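Spermidine/putrescine ABC transporter, periplasmic binding protein (Treponema pallidum, PDB 2V84) probably binds polyamines such as spermidine and putrescine in the periplasm, as the receptor component of an ABC-type polyamine uptake system. Local coordinates at residues Gln105-Lys108 with Glu109-Ala113; Pro119-Tyr123 with Ser124-Tyr128. One frame throughout, in Å; residues are numbered along the deposited sequence. Where two conformers were deposited one is given.

The two contacts follow each other along the chain: contact 1 (105-113) turns a loop into helix 109-114, and contact 2 (119-128) turns the next loop into strand 125-137. Their centres lie 10 Å apart, on the same side of the chain's centre, and they touch. R112 NH2 is 3.5 Å from M121 CE, and V111 CG1 meets P126 CG at 4.3 Å, so the short helix packs on the following loop (M121) and on the start of the strand (P126). Both belong to the solute-binding protein family region, away from the predicted spermidine site; together they cover the passage from loop through helix 109-114 to strand 125-137 of the mixed sheet.

Contact 1. Residues Gln105-Lys108 with Glu109-Ala113; sequences QFIK and ESVRA
R112 reaches back from the first turn of helix 109-114 and lays its guanidinium against I107, whose CB sits 4.1 Å above the centre of one face. The aliphatic part joins in, R112 CG lying 4.1 Å from I107 CG2. NH1 comes within 2.8 Å of I107 O, but at an angle too poor for a hydrogen bond; NH2 makes a weak one to V104 O instead. In one of its two conformers Q105 brings its amide obliquely toward that end, NE2 3.8 Å from R112 NH2, a contact between two donors and not a bond. A bend at chi3 (139°) in the arginine chain helps bring the flat group round to the loop. Behind this layer is the helix start: K108 is the N-cap residue, and its O accepts the backbone bond from R112 N (3.2 Å) and a weak one from V111 N. The K108 side chain runs extended beyond CG, away from the helix, so that NZ pairs with E314 and bonds S296 O. I107 CG2 also meets V111 CG1 at 4.3 Å. The segment thus joins the loop after strand 93-94 to helix 109-114, with I107 packed on I298, just ahead of strand 125-137.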
# COMPACT_ATOMS: atom_id res chain seq x y z
N GLN A 105 11.06 -17.88 6.15
CA GLN A 105 12.31 -18.05 5.42
C GLN A 105 12.21 -17.67 3.94
O GLN A 105 13.22 -17.61 3.24
CB GLN A 105 12.86 -19.47 5.60
CG GLN A 105 13.41 -19.74 6.99
CD GLN A 105 14.39 -18.68 7.44
OE1 GLN A 105 15.48 -18.53 6.87
NE2 GLN A 105 14.01 -17.92 8.46
N PHE A 106 10.99 -17.41 3.47
CA PHE A 106 10.80 -16.99 2.07
C PHE A 106 10.85 -15.47 1.88
O PHE A 106 10.73 -14.98 0.75
CB PHE A 106 9.48 -17.54 1.54
CG PHE A 106 9.43 -19.03 1.46
CD1 PHE A 106 10.48 -19.74 0.90
CD2 PHE A 106 8.33 -19.72 1.93
CE1 PHE A 106 10.44 -21.13 0.82
CE2 PHE A 106 8.27 -21.10 1.85
CZ PHE A 106 9.33 -21.80 1.30
N ILE A 107 11.02 -14.75 2.98
CA ILE A 107 11.06 -13.28 2.95
C ILE A 107 12.43 -12.89 2.42
O ILE A 107 13.46 -13.27 2.99
CB ILE A 107 10.68 -12.63 4.34
CG1 ILE A 107 9.22 -12.92 4.75
CG2 ILE A 107 10.85 -11.12 4.34
CD1 ILE A 107 8.19 -12.47 3.73
N LYS A 108 12.45 -12.18 1.29
CA LYS A 108 13.70 -11.77 0.64
C LYS A 108 14.61 -11.01 1.60
O LYS A 108 14.13 -10.25 2.42
CB LYS A 108 13.41 -10.88 -0.58
CG LYS A 108 12.98 -11.64 -1.83
CD LYS A 108 12.64 -10.74 -3.01
CE LYS A 108 12.24 -11.60 -4.21
NZ LYS A 108 11.85 -10.89 -5.46
N GLU A 109 15.92 -11.21 1.49
CA GLU A 109 16.86 -10.47 2.33
C GLU A 109 16.74 -8.94 2.15
O GLU A 109 16.87 -8.18 3.12
CB GLU A 109 18.30 -10.92 2.07
CG GLU A 109 19.36 -10.23 2.96
CD GLU A 109 18.98 -10.21 4.45
OE1 GLU A 109 18.64 -11.28 5.01
OE2 GLU A 109 19.03 -9.11 5.05
N SER A 110 16.46 -8.52 0.92
CA SER A 110 16.41 -7.10 0.58
C SER A 110 15.26 -6.42 1.30
O SER A 110 15.36 -5.25 1.66
CB SER A 110 16.28 -6.90 -0.93
OG SER A 110 15.23 -7.69 -1.45
N VAL A 111 14.19 -7.17 1.53
CA VAL A 111 13.05 -6.66 2.27
C VAL A 111 13.37 -6.57 3.75
O VAL A 111 13.04 -5.57 4.40
CB VAL A 111 11.78 -7.51 2.02
CG1 VAL A 111 10.67 -7.09 2.97
CG2 VAL A 111 11.34 -7.35 0.59
N ARG A 112 14.01 -7.62 4.29
CA ARG A 112 14.43 -7.64 5.70
C ARG A 112 15.22 -6.38 6.06
O ARG A 112 15.01 -5.79 7.12
CB ARG A 112 15.26 -8.90 6.02
CG ARG A 112 14.54 -10.22 5.77
CD ARG A 112 15.34 -11.42 6.27
NE ARG A 112 14.44 -12.38 6.92
CZ ARG A 112 14.15 -13.60 6.46
NH1 ARG A 112 14.72 -14.06 5.35
NH2 ARG A 112 13.31 -14.38 7.14
N ALA A 113 16.10 -5.95 5.16
CA ALA A 113 16.91 -4.75 5.37
C ALA A 113 16.12 -3.43 5.42
O ALA A 113 16.50 -2.51 6.16
CB ALA A 113 18.02 -4.66 4.32

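Contact 2. Residues Pro119-Tyr123 with Ser124-Tyr128; sequences PKMEY and SVPYY
M121 and P126 meet with their side chains crossing at about a right angle, the thioether SD 3.7 Å from the ring carbon CD. CG of the methionine lies behind, 4.1 Å from the same CD, so the chain touches that corner of the proline ring with two successive atoms. CG stands anti to the carbonyl carbon (chi1 -65°), and the chain is extended at chi2, which carries the sulfur past the backbone of S124 to the proline. On the way the methionine passes S124 O, which is 3.1 Å from CB and 3.5 Å from CG. M121 itself adopts a left-handed helical backbone conformation (phi 59°) in the loop before the strand. S124 directs its polar end to D118: OG bonds to OD2, and the same carboxylate oxygen takes Y123 N. Further along the strand, already paired to F260 through V125, Y127 and Y128 form a classic beta bulge facing D258. No hydrogen bond joins the two halves directly; the buried contact is van der Waals packing of the methionine on the proline ring and on the S124 carbonyl oxygen, while D118 supplies the polar tie: a single carboxylate oxygen, OD2, takes both donors, which probably helps hold the loop in shape.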
# COMPACT_ATOMS: atom_id res chain seq x y z
N PRO A 119 12.67 -4.97 12.34
CA PRO A 119 13.63 -5.67 11.49
C PRO A 119 13.74 -7.18 11.72
O PRO A 119 14.13 -7.92 10.80
CB PRO A 119 14.96 -4.98 11.85
CG PRO A 119 14.73 -4.46 13.21
CD PRO A 119 13.34 -3.99 13.22
N LYS A 120 13.42 -7.62 12.93
CA LYS A 120 13.51 -9.04 13.27
C LYS A 120 12.13 -9.70 13.23
O LYS A 120 11.98 -10.87 13.58
CB LYS A 120 14.20 -9.25 14.63
CG LYS A 120 15.61 -8.63 14.71
CD LYS A 120 16.35 -9.03 15.99
CE LYS A 120 17.79 -8.51 15.98
NZ LYS A 120 18.54 -8.84 17.25
N MET A 121 11.13 -8.94 12.78
CA MET A 121 9.74 -9.42 12.63
C MET A 121 9.17 -9.90 13.97
O MET A 121 8.46 -10.92 14.05
CB MET A 121 9.68 -10.53 11.58
CG MET A 121 10.04 -10.06 10.14
SD MET A 121 9.93 -11.40 8.94
CE MET A 121 11.57 -12.09 9.10
N GLU A 122 9.49 -9.16 15.02
CA GLU A 122 9.08 -9.53 16.36
C GLU A 122 7.59 -9.25 16.60
O GLU A 122 6.98 -9.89 17.43
CB GLU A 122 9.95 -8.81 17.38
CG GLU A 122 9.58 -9.12 18.81
CD GLU A 122 10.61 -8.62 19.81
OE1 GLU A 122 11.14 -7.50 19.63
OE2 GLU A 122 10.86 -9.36 20.77
N TYR A 123 7.03 -8.31 15.85
CA TYR A 123 5.66 -7.88 16.06
C TYR A 123 4.92 -7.87 14.74
O TYR A 123 3.75 -7.52 14.68
CB TYR A 123 5.61 -6.48 16.67
CG TYR A 123 6.01 -6.43 18.13
CD1 TYR A 123 5.07 -6.62 19.13
CD2 TYR A 123 7.33 -6.17 18.51
CE1 TYR A 123 5.44 -6.56 20.48
CE2 TYR A 123 7.71 -6.12 19.86
CZ TYR A 123 6.76 -6.31 20.83
OH TYR A 123 7.10 -6.24 22.17
N SER A 124 5.62 -8.21 13.66
CA SER A 124 5.02 -8.08 12.31
C SER A 124 5.66 -9.03 11.33
O SER A 124 6.83 -9.33 11.46
CB SER A 124 5.17 -6.63 11.79
OG SER A 124 6.53 -6.29 11.53
N VAL A 125 4.91 -9.47 10.32
CA VAL A 125 5.52 -10.25 9.24
C VAL A 125 5.07 -9.65 7.93
O VAL A 125 3.90 -9.44 7.77
CB VAL A 125 5.05 -11.73 9.26
CG1 VAL A 125 5.61 -12.50 8.03
CG2 VAL A 125 5.51 -12.44 10.57
N PRO A 126 6.00 -9.32 7.01
CA PRO A 126 5.54 -8.68 5.76
C PRO A 126 4.46 -9.44 4.99
O PRO A 126 4.54 -10.66 4.85
CB PRO A 126 6.82 -8.62 4.91
CG PRO A 126 7.90 -8.53 5.92
CD PRO A 126 7.46 -9.39 7.08
N TYR A 127 3.50 -8.68 4.47
CA TYR A 127 2.37 -9.20 3.71
C TYR A 127 2.57 -8.85 2.23
O TYR A 127 2.42 -9.71 1.35
CB TYR A 127 1.11 -8.53 4.27
CG TYR A 127 -0.19 -9.01 3.74
CD1 TYR A 127 -0.65 -8.63 2.48
CD2 TYR A 127 -1.02 -9.81 4.53
CE1 TYR A 127 -1.85 -9.06 2.01
CE2 TYR A 127 -2.24 -10.26 4.05
CZ TYR A 127 -2.65 -9.88 2.80
OH TYR A 127 -3.88 -10.30 2.32
N TYR A 128 2.92 -7.60 1.95
CA TYR A 128 3.15 -7.17 0.57
C TYR A 128 3.86 -5.84 0.59
O TYR A 128 3.68 -5.07 1.51
CB TYR A 128 1.82 -7.14 -0.28
CG TYR A 128 2.11 -6.72 -1.70
CD1 TYR A 128 2.88 -7.54 -2.53
CD2 TYR A 128 1.69 -5.48 -2.18
CE1 TYR A 128 3.21 -7.14 -3.81
CE2 TYR A 128 2.03 -5.08 -3.47
CZ TYR A 128 2.79 -5.91 -4.26
OH TYR A 128 3.10 -5.50 -5.54